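PDB 7NCV: glutaredoxin, CPYC type from Chlamydomonas reinhardtii, which probably reduces disulfides and glutathione mixed disulfides at the expense of glutathione, as a thiol-disulfide oxidoreductase of the glutaredoxin family. Local coordinates for residues Val19-Lys24 with Gly43-Val48. Residues are numbered along the deposited sequence; the frame is centred on the assembly and turned at random.
Sequences VIVYSK and GKYTVV
With CG anti to its carbonyl carbon (chi1 -75°), Y22 lays its ring beside V48, CE1 lying 3.6 Å from V48 CB; the valine meets that ring obliquely, CG1 by CD1 and CE1, CG2 by CE1 and CZ. Y45 CG instead sits between its backbone N and carbonyl carbon (chi1 59°), which brings the ring back toward V19 and V21 of strand 19-23: V19 CG1 and V21 CG2 approach it obliquely, V21 CG2 at 4.0 Å from Y45 CE2. On the Y22 side of the sheet, I20 CD1 reaches V48 CG2 (3.9 Å) and packs alongside the methyl of T46. On the other face, that of V21 and V47, S23 CB lies 3.7 Å from V47 CG1. Cutting Y22 back to an alanine is likely to open a gap beside V48 and leave both valine methyls without their aromatic neighbour. The backbones pair as parallel strands in the register I20-T46, V21-V47, Y22-V48. V21 is gripped twice, its N donating to T46 O and its O accepting from V48 N at 2.9 Å, while S23 N donates to V48 O; T46 N to V19 O is weak at 3.3 Å. These are the two parallel strands of a beta-alpha-beta unit in the thioredoxin-like fold, 46-49 at the sheet edge, joined through helix 28-41. That helix packs on V21 and Y45, and Y45 OH is hydrogen-bonded to its N38 OD1; S23 OG is hydrogen-bonded to E49 OE1, and the serine side chain touches C30 of the CxxC motif. Helix 3-16 packs against I20 and Y22 on the opposite face, and strand 74-77 flanks strand 19-23 antiparallel.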
loop_
_atom_site.group_PDB
_atom_site.type_symbol
_atom_site.label_atom_id
_atom_site.label_comp_id
_atom_site.label_asym_id
_atom_site.label_seq_id
_atom_site.Cartn_x
_atom_site.Cartn_y
_atom_site.Cartn_z
ATOM N N VAL A 19 3.152 6.003 4.826
ATOM C CA VAL A 19 2.813 5.458 3.503
ATOM C C VAL A 19 3.321 4.020 3.484
ATOM O O VAL A 19 4.495 3.785 3.842
ATOM C CB VAL A 19 3.526 6.240 2.385
ATOM C CG1 VAL A 19 3.230 5.623 1.006
ATOM C CG2 VAL A 19 3.158 7.720 2.436
ATOM N N ILE A 20 2.452 3.070 3.145
ATOM C CA ILE A 20 2.890 1.679 3.068
ATOM C C ILE A 20 2.148 1.038 1.885
ATOM O O ILE A 20 0.954 1.291 1.653
ATOM C CB ILE A 20 2.672 0.915 4.404
ATOM C CG1 ILE A 20 3.113 -0.546 4.270
ATOM C CG2 ILE A 20 1.192 0.983 4.845
ATOM C CD1 ILE A 20 3.226 -1.263 5.672
ATOM N N VAL A 21 2.856 0.209 1.136
ATOM C CA VAL A 21 2.324 -0.469 -0.044
ATOM C C VAL A 21 2.557 -1.954 0.173
ATOM O O VAL A 21 3.714 -2.370 0.375
ATOM C CB VAL A 21 3.072 -0.053 -1.305
ATOM C CG1 VAL A 21 2.445 -0.767 -2.540
ATOM C CG2 VAL A 21 3.052 1.462 -1.472
ATOM N N TYR A 22 1.497 -2.763 0.097
ATOM C CA TYR A 22 1.615 -4.205 0.028
ATOM C C TYR A 22 1.695 -4.579 -1.441
ATOM O O TYR A 22 0.887 -4.099 -2.256
ATOM C CB TYR A 22 0.406 -4.861 0.703
ATOM C CG TYR A 22 0.571 -4.745 2.197
ATOM C CD1 TYR A 22 1.289 -5.712 2.897
ATOM C CD2 TYR A 22 0.168 -3.587 2.875
ATOM C CE1 TYR A 22 1.578 -5.585 4.271
ATOM C CE2 TYR A 22 0.402 -3.444 4.263
ATOM C CZ TYR A 22 1.100 -4.456 4.938
ATOM O OH TYR A 22 1.358 -4.316 6.311
ATOM N N SER A 23 2.702 -5.384 -1.785
ATOM C CA SER A 23 3.120 -5.537 -3.182
ATOM C C SER A 23 3.610 -6.952 -3.426
ATOM O O SER A 23 3.723 -7.768 -2.493
ATOM C CB SER A 23 4.224 -4.479 -3.388
ATOM O OG SER A 23 4.910 -4.583 -4.650
ATOM N N LYS A 24 3.862 -7.274 -4.697
ATOM C CA LYS A 24 4.729 -8.395 -5.053
ATOM C C LYS A 24 5.733 -7.877 -6.082
ATOM O O LYS A 24 5.460 -6.893 -6.799
ATOM C CB LYS A 24 3.983 -9.565 -5.650
ATOM C CG LYS A 24 3.050 -10.212 -4.638
ATOM C CD LYS A 24 2.212 -11.352 -5.250
ATOM C CE LYS A 24 1.161 -11.843 -4.200
ATOM N NZ LYS A 24 0.296 -12.859 -4.940
ATOM N N GLY A 43 12.145 6.574 -2.362
ATOM C CA GLY A 43 13.068 6.103 -1.302
ATOM C C GLY A 43 12.615 6.335 0.119
ATOM O O GLY A 43 13.438 6.101 1.007
ATOM N N LYS A 44 11.385 6.770 0.394
ATOM C CA LYS A 44 11.056 7.196 1.760
ATOM C C LYS A 44 9.987 6.364 2.436
ATOM O O LYS A 44 9.683 6.645 3.598
ATOM C CB LYS A 44 10.628 8.678 1.746
ATOM C CG LYS A 44 11.731 9.655 1.302
ATOM C CD LYS A 44 11.273 11.128 1.323
ATOM C CE LYS A 44 12.382 12.074 0.958
ATOM N NZ LYS A 44 11.867 13.472 1.013
ATOM N N TYR A 45 9.384 5.382 1.749
ATOM C CA TYR A 45 8.175 4.737 2.237
ATOM C C TYR A 45 8.371 3.244 2.230
ATOM O O TYR A 45 9.153 2.691 1.441
ATOM C CB TYR A 45 6.915 5.101 1.415
ATOM C CG TYR A 45 6.986 4.746 -0.078
ATOM C CD1 TYR A 45 7.582 5.624 -1.000
ATOM C CD2 TYR A 45 6.523 3.496 -0.560
ATOM C CE1 TYR A 45 7.697 5.317 -2.367
ATOM C CE2 TYR A 45 6.637 3.170 -1.878
ATOM C CZ TYR A 45 7.204 4.080 -2.788
ATOM O OH TYR A 45 7.326 3.755 -4.093
ATOM N N THR A 46 7.491 2.583 2.964
ATOM C CA THR A 46 7.573 1.146 3.166
ATOM C C THR A 46 6.862 0.382 2.056
ATOM O O THR A 46 5.704 0.671 1.734
ATOM C CB THR A 46 6.926 0.752 4.492
ATOM O OG1 THR A 46 7.776 1.250 5.518
ATOM C CG2 THR A 46 6.883 -0.740 4.647
ATOM N N VAL A 47 7.549 -0.604 1.481
ATOM C CA VAL A 47 6.946 -1.633 0.642
ATOM C C VAL A 47 7.120 -2.981 1.299
ATOM O O VAL A 47 8.220 -3.316 1.732
ATOM C CB VAL A 47 7.591 -1.666 -0.760
ATOM C CG1 VAL A 47 6.950 -2.757 -1.619
ATOM C CG2 VAL A 47 7.439 -0.310 -1.433
ATOM N N VAL A 48 6.027 -3.746 1.411
ATOM C CA VAL A 48 6.056 -5.110 1.941
ATOM C C VAL A 48 5.817 -6.015 0.732
ATOM O O VAL A 48 4.689 -6.091 0.219
ATOM C CB VAL A 48 4.982 -5.341 3.006
ATOM C CG1 VAL A 48 5.118 -6.784 3.545
ATOM C CG2 VAL A 48 5.118 -4.316 4.136
#